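Local coordinates for lipoprotein (PDB 7ADK) that probably acts as a membrane-anchored peptidase, with a protease core related to the chymotrypsin-like enzymes of clan PA, at residues A505-I513 with K822-M831; Q807-K816 with I849-N857. All blocks are in the same frame, centred on the assembly; numbering follows the deposited sequence.

How the contacts relate
From the N terminus, the chain first reaches 505-513, the end of strand 503-507 in the antiparallel sheet and the loop after it. Some 300 residues later it passes through 807-816, then 822-831, and lastly 849-857. Contact 1 therefore closes a very long loop, and contact 2 a short one of 32 intervening residues that contains helix 824-831; the two cross, because their segments alternate. Contact 1 brings this helix to the antiparallel sheet, while contact 2 lays the C-terminal tail against strand 807-809 of the mixed sheet. They meet where the backbone N of Y824 bonds to L810 O and R825 NE to Y812 O, joining sheets, helix and tail.

Contact 1. Residues A505-I513 with K822-M831; sequences AIFHATDFI and KSYREVMNKM
Strand 505-507, carrying I506 and F507, passes helix 824-831 with 8.7 Å between their axes at an angle of 117°, and beyond the strand the backbone of F512 draws close to that of K822. I506 and F507 form a classic beta bulge opposite I542 of the neighbouring strand, and both side chains head toward the helix. F507 is the central wedge. Its CG lies anti to the backbone N (chi1 180°), which carries the ring into the start of the helix: the carbonyl carbon of S823 lies over the centre of one face and Y824 N nearer the rim, while A509 N sits over the other. A flat aromatic group suits this slot between two backbones. V827 straddles the bulge with its two branches, CG2 at 3.8 Å from F507 CD1 and CG1 at 3.8 Å from I506 CG2; its compact forked shape lets one residue serve both. Farther along, M831 meets I506 tip to tip, M831 CE lying 3.5 Å from I506 CD1, and the bend at the last torsion of the flexible methionine turns its methyl to that end.

At the other end, K822 CB rests on F512, 3.8 Å from F512 CB, and after a bend at chi2 the long chain runs out to give K822 NZ a 2.9 Å hydrogen bond to T510 O. Behind it, E826 OE2 accepts from K822 N and S823 OG, which approach from opposite faces of the carboxylate and tie the helix start together. A helix that follows the last strand of the mixed sheet (807-809) and packs back on the antiparallel sheet recalls the C-terminal helix of chymotrypsin-like proteases, consistent with clan PA, although here strand 836-837 and a tail follow it.

Contact 2. Residues Q807-K816 with I849-N857; sequences QYDLIYGGGK and IPSEFKFNN
Y812 and F853 make the aromatic part of this contact, a face-to-face stack with centroids 4.0 Å apart and planes 17° from parallel; two flat rings suit places where side chains must lie one upon the other. F853 CG stands over the Y812 ring toward its rim, whereas Y812 CE2 lies over the centre of the F853 ring. P850 crosses Y812 at about a right angle, with P850 CD 4.0 Å from Y812 CE1. Nearby, I849 extends its slender CG1 branch until I849 CD1 is 3.5 Å from Y812 O.

The second ring, F855, is stacked against an amide instead. Q807 slides past it in the opposite direction, amide and ring planes only 6° apart, and Q807 CG sits over the face in a CH-pi contact, 3.8 Å from the ring centroid. G815, lacking a side chain, can bring its CA to 3.5 Å from F855 CE2. R790 adds a cation-pi contact to the same ring and a salt bridge to D809; it belongs to strand 783-792, the antiparallel neighbour of strand 807-809 in the mixed sheet.

Where that strand ends, D809 OD1 accepts from I811 N, an Asx turn, and from Y812 N as well, which extends it to an Asx motif. With chi1 at -174°, D809 swings its carboxylate away from its own N and toward the tail, and OD2 lies 3.7 Å from F853 CD1.

Among the polar side chains, Q807 uses both ends of its amide. Q807 NE2 donates to N856 OD1 at 3.2 Å, meeting that short side chain's oxygen from above its carbonyl plane, while Q807 OE1 accepts from K816 N at 2.9 Å.

Contact 1. Residues A505-I513 with K822-M831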
loop_
_atom_site.group_PDB
_atom_site.type_symbol
_atom_site.label_atom_id
_atom_site.label_comp_id
_atom_site.label_asym_id
_atom_site.label_seq_id
_atom_site.Cartn_x
_atom_site.Cartn_y
_atom_site.Cartn_z
ATOM N N ALA B 505 28.960 14.686 9.602
ATOM C CA ALA B 505 29.311 14.603 8.178
ATOM C C ALA B 505 30.824 14.822 7.987
ATOM O O ALA B 505 31.334 15.905 8.274
ATOM C CB ALA B 505 28.479 15.617 7.396
ATOM N N ILE B 506 31.566 13.810 7.539
ATOM C CA ILE B 506 33.042 13.828 7.471
ATOM C C ILE B 506 33.617 14.198 6.104
ATOM O O ILE B 506 34.640 14.871 6.043
ATOM C CB ILE B 506 33.578 12.489 8.017
ATOM C CG1 ILE B 506 33.819 12.720 9.500
ATOM C CG2 ILE B 506 34.799 11.943 7.319
ATOM C CD1 ILE B 506 34.481 11.584 10.224
ATOM N N PHE B 507 32.974 13.806 5.009
ATOM C CA PHE B 507 33.376 14.143 3.648
ATOM C C PHE B 507 32.160 14.630 2.862
ATOM O O PHE B 507 31.087 14.072 3.031
ATOM C CB PHE B 507 34.062 12.921 3.017
ATOM C CG PHE B 507 34.549 13.077 1.590
ATOM C CD1 PHE B 507 35.378 14.151 1.233
ATOM C CD2 PHE B 507 34.158 12.162 0.597
ATOM C CE1 PHE B 507 35.786 14.327 -0.099
ATOM C CE2 PHE B 507 34.583 12.328 -0.729
ATOM C CZ PHE B 507 35.379 13.422 -1.086
ATOM N N HIS B 508 32.302 15.664 2.030
ATOM C CA HIS B 508 31.191 16.307 1.299
ATOM C C HIS B 508 31.362 16.384 -0.226
ATOM O O HIS B 508 30.508 16.969 -0.886
ATOM C CB HIS B 508 30.903 17.689 1.909
ATOM C CG HIS B 508 29.759 17.756 2.858
ATOM N ND1 HIS B 508 28.438 17.636 2.529
ATOM C CD2 HIS B 508 29.822 18.055 4.176
ATOM C CE1 HIS B 508 27.714 17.873 3.620
ATOM N NE2 HIS B 508 28.540 18.127 4.633
ATOM N N ALA B 509 32.461 15.863 -0.793
ATOM C CA ALA B 509 32.712 15.868 -2.250
ATOM C C ALA B 509 32.521 17.239 -2.938
ATOM O O ALA B 509 32.082 17.323 -4.086
ATOM C CB ALA B 509 31.949 14.735 -2.939
ATOM N N THR B 510 32.874 18.327 -2.258
ATOM C CA THR B 510 32.851 19.690 -2.796
ATOM C C THR B 510 34.202 20.056 -3.389
ATOM O O THR B 510 35.249 19.862 -2.777
ATOM C CB THR B 510 32.478 20.720 -1.729
ATOM O OG1 THR B 510 33.217 20.524 -0.544
ATOM C CG2 THR B 510 31.001 20.681 -1.397
ATOM N N ASP B 511 34.186 20.615 -4.593
ATOM C CA ASP B 511 35.331 21.259 -5.240
ATOM C C ASP B 511 36.592 20.384 -5.354
ATOM O O ASP B 511 37.731 20.840 -5.343
ATOM C CB ASP B 511 35.549 22.639 -4.629
ATOM C CG ASP B 511 36.018 23.687 -5.628
ATOM O OD1 ASP B 511 35.847 23.521 -6.846
ATOM O OD2 ASP B 511 36.570 24.705 -5.194
ATOM N N PHE B 512 36.368 19.085 -5.532
ATOM C CA PHE B 512 37.372 18.018 -5.524
ATOM C C PHE B 512 38.318 17.971 -6.734
ATOM O O PHE B 512 39.250 17.167 -6.738
ATOM C CB PHE B 512 36.648 16.685 -5.328
ATOM C CG PHE B 512 35.752 16.294 -6.479
ATOM C CD1 PHE B 512 36.263 15.600 -7.580
ATOM C CD2 PHE B 512 34.391 16.631 -6.437
ATOM C CE1 PHE B 512 35.408 15.214 -8.618
ATOM C CE2 PHE B 512 33.540 16.257 -7.484
ATOM C CZ PHE B 512 34.045 15.534 -8.571
ATOM N N ILE B 513 38.121 18.818 -7.746
ATOM C CA ILE B 513 39.000 18.986 -8.921
ATOM C C ILE B 513 39.961 20.185 -8.785
ATOM O O ILE B 513 40.908 20.305 -9.560
ATOM C CB ILE B 513 38.111 19.096 -10.188
ATOM C CG1 ILE B 513 37.284 17.828 -10.440
ATOM C CG2 ILE B 513 38.874 19.416 -11.476
ATOM C CD1 ILE B 513 38.060 16.521 -10.584
ATOM N N LYS B 822 40.857 15.496 -1.057
ATOM C CA LYS B 822 39.417 15.552 -1.356
ATOM C C LYS B 822 38.886 14.169 -1.783
ATOM O O LYS B 822 38.292 14.009 -2.847
ATOM C CB LYS B 822 39.156 16.644 -2.412
ATOM C CG LYS B 822 39.191 18.099 -1.920
ATOM C CD LYS B 822 37.958 18.506 -1.113
ATOM C CE LYS B 822 37.912 20.004 -0.863
ATOM N NZ LYS B 822 36.627 20.474 -0.318
ATOM N N SER B 823 39.144 13.154 -0.967
ATOM C CA SER B 823 38.596 11.805 -1.094
ATOM C C SER B 823 38.516 11.160 0.284
ATOM O O SER B 823 39.197 11.598 1.204
ATOM C CB SER B 823 39.427 10.954 -2.046
ATOM O OG SER B 823 40.746 10.808 -1.591
ATOM N N TYR B 824 37.692 10.125 0.444
ATOM C CA TYR B 824 37.440 9.489 1.737
ATOM C C TYR B 824 38.717 9.070 2.479
ATOM O O TYR B 824 38.888 9.382 3.656
ATOM C CB TYR B 824 36.523 8.283 1.510
ATOM C CG TYR B 824 36.191 7.503 2.763
ATOM C CD1 TYR B 824 35.755 8.169 3.924
ATOM C CD2 TYR B 824 36.373 6.113 2.793
ATOM C CE1 TYR B 824 35.542 7.462 5.111
ATOM C CE2 TYR B 824 36.171 5.408 3.987
ATOM C CZ TYR B 824 35.774 6.083 5.147
ATOM O OH TYR B 824 35.649 5.424 6.316
ATOM N N ARG B 825 39.653 8.408 1.789
ATOM C CA ARG B 825 40.920 7.947 2.354
ATOM C C ARG B 825 41.758 9.081 2.917
ATOM O O ARG B 825 42.216 9.014 4.048
ATOM C CB ARG B 825 41.684 7.197 1.261
ATOM C CG ARG B 825 42.970 6.562 1.809
ATOM C CD ARG B 825 43.827 5.898 0.732
ATOM N NE ARG B 825 44.184 6.850 -0.328
ATOM C CZ ARG B 825 45.062 7.826 -0.270
ATOM N NH1 ARG B 825 45.855 8.006 0.729
ATOM N NH2 ARG B 825 45.142 8.669 -1.242
ATOM N N GLU B 826 41.988 10.122 2.135
ATOM C CA GLU B 826 42.911 11.191 2.533
ATOM C C GLU B 826 42.290 12.200 3.517
ATOM O O GLU B 826 43.011 12.857 4.260
ATOM C CB GLU B 826 43.564 11.810 1.292
ATOM C CG GLU B 826 42.630 12.625 0.412
ATOM C CD GLU B 826 43.080 12.740 -1.055
ATOM O OE1 GLU B 826 44.265 12.500 -1.376
ATOM O OE2 GLU B 826 42.211 13.082 -1.892
ATOM N N VAL B 827 40.958 12.267 3.587
ATOM C CA VAL B 827 40.223 12.866 4.709
ATOM C C VAL B 827 40.383 12.029 5.975
ATOM O O VAL B 827 40.704 12.550 7.041
ATOM C CB VAL B 827 38.746 13.040 4.339
ATOM C CG1 VAL B 827 37.871 13.361 5.522
ATOM C CG2 VAL B 827 38.581 14.149 3.320
ATOM N N MET B 828 40.222 10.716 5.886
ATOM C CA MET B 828 40.320 9.849 7.050
ATOM C C MET B 828 41.762 9.707 7.572
ATOM O O MET B 828 41.977 9.569 8.771
ATOM C CB MET B 828 39.625 8.517 6.750
ATOM C CG MET B 828 39.251 7.852 8.070
ATOM S SD MET B 828 38.103 6.469 7.969
ATOM C CE MET B 828 38.083 5.980 9.703
ATOM N N ASN B 829 42.762 9.857 6.701
ATOM C CA ASN B 829 44.185 9.856 7.022
ATOM C C ASN B 829 44.581 10.973 7.992
ATOM O O ASN B 829 45.375 10.727 8.892
ATOM C CB ASN B 829 44.984 9.979 5.717
ATOM C CG ASN B 829 46.480 9.880 5.941
ATOM O OD1 ASN B 829 46.975 8.985 6.594
ATOM N ND2 ASN B 829 47.246 10.792 5.430
ATOM N N LYS B 830 44.039 12.189 7.838
ATOM C CA LYS B 830 44.319 13.301 8.759
ATOM C C LYS B 830 43.592 13.155 10.098
ATOM O O LYS B 830 44.152 13.509 11.130
ATOM C CB LYS B 830 44.066 14.664 8.096
ATOM C CG LYS B 830 42.624 14.926 7.654
ATOM C CD LYS B 830 42.379 16.381 7.261
ATOM C CE LYS B 830 40.901 16.634 7.006
ATOM N NZ LYS B 830 40.622 18.012 6.595
ATOM N N MET B 831 42.378 12.606 10.107
ATOM C CA MET B 831 41.599 12.394 11.333
ATOM C C MET B 831 42.154 11.259 12.205
ATOM O O MET B 831 42.199 11.394 13.424
ATOM C CB MET B 831 40.127 12.137 10.979
ATOM C CG MET B 831 39.505 13.344 10.267
ATOM S SD MET B 831 37.730 13.243 9.975
ATOM C CE MET B 831 37.114 13.329 11.674
#

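Contact 2. Residues Q807-K816 with I849-N857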
loop_
_atom_site.group_PDB
_atom_site.type_symbol
_atom_site.label_atom_id
_atom_site.label_comp_id
_atom_site.label_asym_id
_atom_site.label_seq_id
_atom_site.Cartn_x
_atom_site.Cartn_y
_atom_site.Cartn_z
ATOM N N GLN B 807 39.645 12.969 -14.548
ATOM C CA GLN B 807 39.917 11.663 -13.955
ATOM C C GLN B 807 40.089 11.792 -12.440
ATOM O O GLN B 807 40.947 12.528 -11.954
ATOM C CB GLN B 807 41.165 11.087 -14.624
ATOM C CG GLN B 807 41.551 9.712 -14.076
ATOM C CD GLN B 807 42.973 9.373 -14.435
ATOM O OE1 GLN B 807 43.883 9.640 -13.673
ATOM N NE2 GLN B 807 43.230 8.827 -15.596
ATOM N N TYR B 808 39.284 11.055 -11.686
ATOM C CA TYR B 808 39.200 11.177 -10.243
ATOM C C TYR B 808 38.691 9.893 -9.587
ATOM O O TYR B 808 37.946 9.123 -10.179
ATOM C CB TYR B 808 38.319 12.389 -9.880
ATOM C CG TYR B 808 36.835 12.276 -10.161
ATOM C CD1 TYR B 808 36.284 12.792 -11.345
ATOM C CD2 TYR B 808 35.991 11.694 -9.203
ATOM C CE1 TYR B 808 34.906 12.693 -11.583
ATOM C CE2 TYR B 808 34.619 11.581 -9.444
ATOM C CZ TYR B 808 34.072 12.065 -10.640
ATOM O OH TYR B 808 32.754 11.898 -10.908
ATOM N N ASP B 809 39.039 9.696 -8.324
ATOM C CA ASP B 809 38.391 8.738 -7.441
ATOM C C ASP B 809 38.158 9.414 -6.090
ATOM O O ASP B 809 39.110 9.840 -5.441
ATOM C CB ASP B 809 39.252 7.477 -7.366
ATOM C CG ASP B 809 38.608 6.332 -6.588
ATOM O OD1 ASP B 809 37.873 6.599 -5.615
ATOM O OD2 ASP B 809 38.876 5.170 -6.960
ATOM N N LEU B 810 36.902 9.578 -5.687
ATOM C CA LEU B 810 36.540 10.280 -4.453
ATOM C C LEU B 810 36.414 9.368 -3.218
ATOM O O LEU B 810 36.136 9.855 -2.129
ATOM C CB LEU B 810 35.431 11.331 -4.684
ATOM C CG LEU B 810 34.183 10.950 -5.479
ATOM C CD1 LEU B 810 33.379 9.923 -4.719
ATOM C CD2 LEU B 810 33.336 12.175 -5.750
ATOM N N ILE B 811 36.764 8.085 -3.343
ATOM C CA ILE B 811 36.981 7.150 -2.230
ATOM C C ILE B 811 38.487 6.938 -1.984
ATOM O O ILE B 811 38.938 7.032 -0.848
ATOM C CB ILE B 811 36.232 5.826 -2.489
ATOM C CG1 ILE B 811 34.720 6.028 -2.695
ATOM C CG2 ILE B 811 36.492 4.781 -1.403
ATOM C CD1 ILE B 811 33.928 6.463 -1.480
ATOM N N TYR B 812 39.285 6.699 -3.034
ATOM C CA TYR B 812 40.723 6.401 -2.904
ATOM C C TYR B 812 41.668 7.578 -3.191
ATOM O O TYR B 812 42.798 7.558 -2.702
ATOM C CB TYR B 812 41.091 5.187 -3.765
ATOM C CG TYR B 812 40.542 3.866 -3.274
ATOM C CD1 TYR B 812 41.289 3.088 -2.378
ATOM C CD2 TYR B 812 39.283 3.423 -3.703
ATOM C CE1 TYR B 812 40.783 1.861 -1.920
ATOM C CE2 TYR B 812 38.776 2.194 -3.257
ATOM C CZ TYR B 812 39.533 1.401 -2.374
ATOM O OH TYR B 812 39.080 0.196 -1.965
ATOM N N GLY B 813 41.232 8.602 -3.924
ATOM C CA GLY B 813 42.064 9.728 -4.342
ATOM C C GLY B 813 43.061 9.382 -5.453
ATOM O O GLY B 813 43.023 8.306 -6.044
ATOM N N GLY B 814 43.978 10.302 -5.729
ATOM C CA GLY B 814 45.149 10.051 -6.578
ATOM C C GLY B 814 44.879 9.971 -8.080
ATOM O O GLY B 814 45.699 9.430 -8.818
ATOM N N GLY B 815 43.733 10.474 -8.537
ATOM C CA GLY B 815 43.403 10.633 -9.952
ATOM C C GLY B 815 43.980 11.912 -10.549
ATOM O O GLY B 815 44.214 12.882 -9.833
ATOM N N LYS B 816 44.237 11.922 -11.860
ATOM C CA LYS B 816 45.042 12.964 -12.528
ATOM C C LYS B 816 44.514 14.394 -12.368
ATOM O O LYS B 816 45.310 15.323 -12.291
ATOM C CB LYS B 816 45.208 12.553 -13.998
ATOM C CG LYS B 816 46.200 13.425 -14.769
ATOM C CD LYS B 816 46.546 12.834 -16.137
ATOM C CE LYS B 816 45.354 12.787 -17.094
ATOM N NZ LYS B 816 45.743 12.269 -18.422
ATOM N N ILE B 849 47.228 2.244 -1.195
ATOM C CA ILE B 849 46.202 2.041 -2.226
ATOM C C ILE B 849 46.485 0.690 -2.908
ATOM O O ILE B 849 47.609 0.489 -3.375
ATOM C CB ILE B 849 46.174 3.203 -3.250
ATOM C CG1 ILE B 849 45.744 4.513 -2.569
ATOM C CG2 ILE B 849 45.238 2.908 -4.423
ATOM C CD1 ILE B 849 45.663 5.708 -3.507
ATOM N N PRO B 850 45.526 -0.251 -2.978
ATOM C CA PRO B 850 45.717 -1.500 -3.708
ATOM C C PRO B 850 45.824 -1.220 -5.208
ATOM O O PRO B 850 45.110 -0.367 -5.732
ATOM C CB PRO B 850 44.529 -2.387 -3.343
ATOM C CG PRO B 850 43.476 -1.455 -2.774
ATOM C CD PRO B 850 44.207 -0.187 -2.380
ATOM N N SER B 851 46.702 -1.905 -5.937
ATOM C CA SER B 851 47.093 -1.508 -7.303
ATOM C C SER B 851 45.947 -1.483 -8.328
ATOM O O SER B 851 46.042 -0.806 -9.345
ATOM C CB SER B 851 48.235 -2.401 -7.789
ATOM O OG SER B 851 47.838 -3.753 -7.802
ATOM N N GLU B 852 44.827 -2.134 -8.038
ATOM C CA GLU B 852 43.554 -2.048 -8.759
ATOM C C GLU B 852 43.017 -0.610 -8.922
ATOM O O GLU B 852 42.432 -0.294 -9.957
ATOM C CB GLU B 852 42.555 -2.935 -8.002
ATOM C CG GLU B 852 41.102 -2.784 -8.451
ATOM C CD GLU B 852 40.139 -3.805 -7.829
ATOM O OE1 GLU B 852 40.566 -4.763 -7.159
ATOM O OE2 GLU B 852 38.924 -3.678 -8.058
ATOM N N PHE B 853 43.220 0.267 -7.934
ATOM C CA PHE B 853 42.666 1.626 -7.909
ATOM C C PHE B 853 43.633 2.734 -8.338
ATOM O O PHE B 853 43.241 3.904 -8.366
ATOM C CB PHE B 853 42.034 1.893 -6.544
ATOM C CG PHE B 853 40.776 1.092 -6.295
ATOM C CD1 PHE B 853 39.544 1.529 -6.802
ATOM C CD2 PHE B 853 40.835 -0.105 -5.580
ATOM C CE1 PHE B 853 38.380 0.789 -6.561
ATOM C CE2 PHE B 853 39.674 -0.846 -5.329
ATOM C CZ PHE B 853 38.445 -0.392 -5.814
ATOM N N LYS B 854 44.867 2.407 -8.730
ATOM C CA LYS B 854 45.772 3.351 -9.404
ATOM C C LYS B 854 45.259 3.713 -10.806
ATOM O O LYS B 854 44.335 3.093 -11.315
ATOM C CB LYS B 854 47.191 2.779 -9.470
ATOM C CG LYS B 854 47.850 2.644 -8.094
ATOM C CD LYS B 854 49.249 2.038 -8.256
ATOM C CE LYS B 854 49.890 1.643 -6.925
ATOM N NZ LYS B 854 50.354 2.762 -6.140
ATOM N N PHE B 855 45.842 4.723 -11.432
ATOM C CA PHE B 855 45.522 5.178 -12.786
ATOM C C PHE B 855 46.773 5.218 -13.674
ATOM O O PHE B 855 47.884 5.419 -13.183
ATOM C CB PHE B 855 44.904 6.575 -12.744
ATOM C CG PHE B 855 43.526 6.717 -12.150
ATOM C CD1 PHE B 855 42.389 6.475 -12.935
ATOM C CD2 PHE B 855 43.372 7.194 -10.841
ATOM C CE1 PHE B 855 41.109 6.714 -12.417
ATOM C CE2 PHE B 855 42.096 7.436 -10.324
ATOM C CZ PHE B 855 40.968 7.200 -11.114
ATOM N N ASN B 856 46.568 5.106 -14.992
ATOM C CA ASN B 856 47.534 5.285 -16.089
ATOM C C ASN B 856 48.705 4.286 -16.149
ATOM O O ASN B 856 48.953 3.738 -17.224
ATOM C CB ASN B 856 48.005 6.755 -16.159
ATOM C CG ASN B 856 46.891 7.720 -16.516
ATOM O OD1 ASN B 856 46.360 8.457 -15.698
ATOM N ND2 ASN B 856 46.464 7.718 -17.755
ATOM N N ASN B 857 49.411 4.000 -15.048
ATOM C CA ASN B 857 50.391 2.907 -15.014
ATOM C C ASN B 857 49.684 1.541 -14.961
ATOM O O ASN B 857 50.108 0.603 -15.629
ATOM C CB ASN B 857 51.426 3.123 -13.893
ATOM C CG ASN B 857 50.958 2.844 -12.468
ATOM O OD1 ASN B 857 49.817 3.038 -12.089
ATOM N ND2 ASN B 857 51.843 2.375 -11.625
#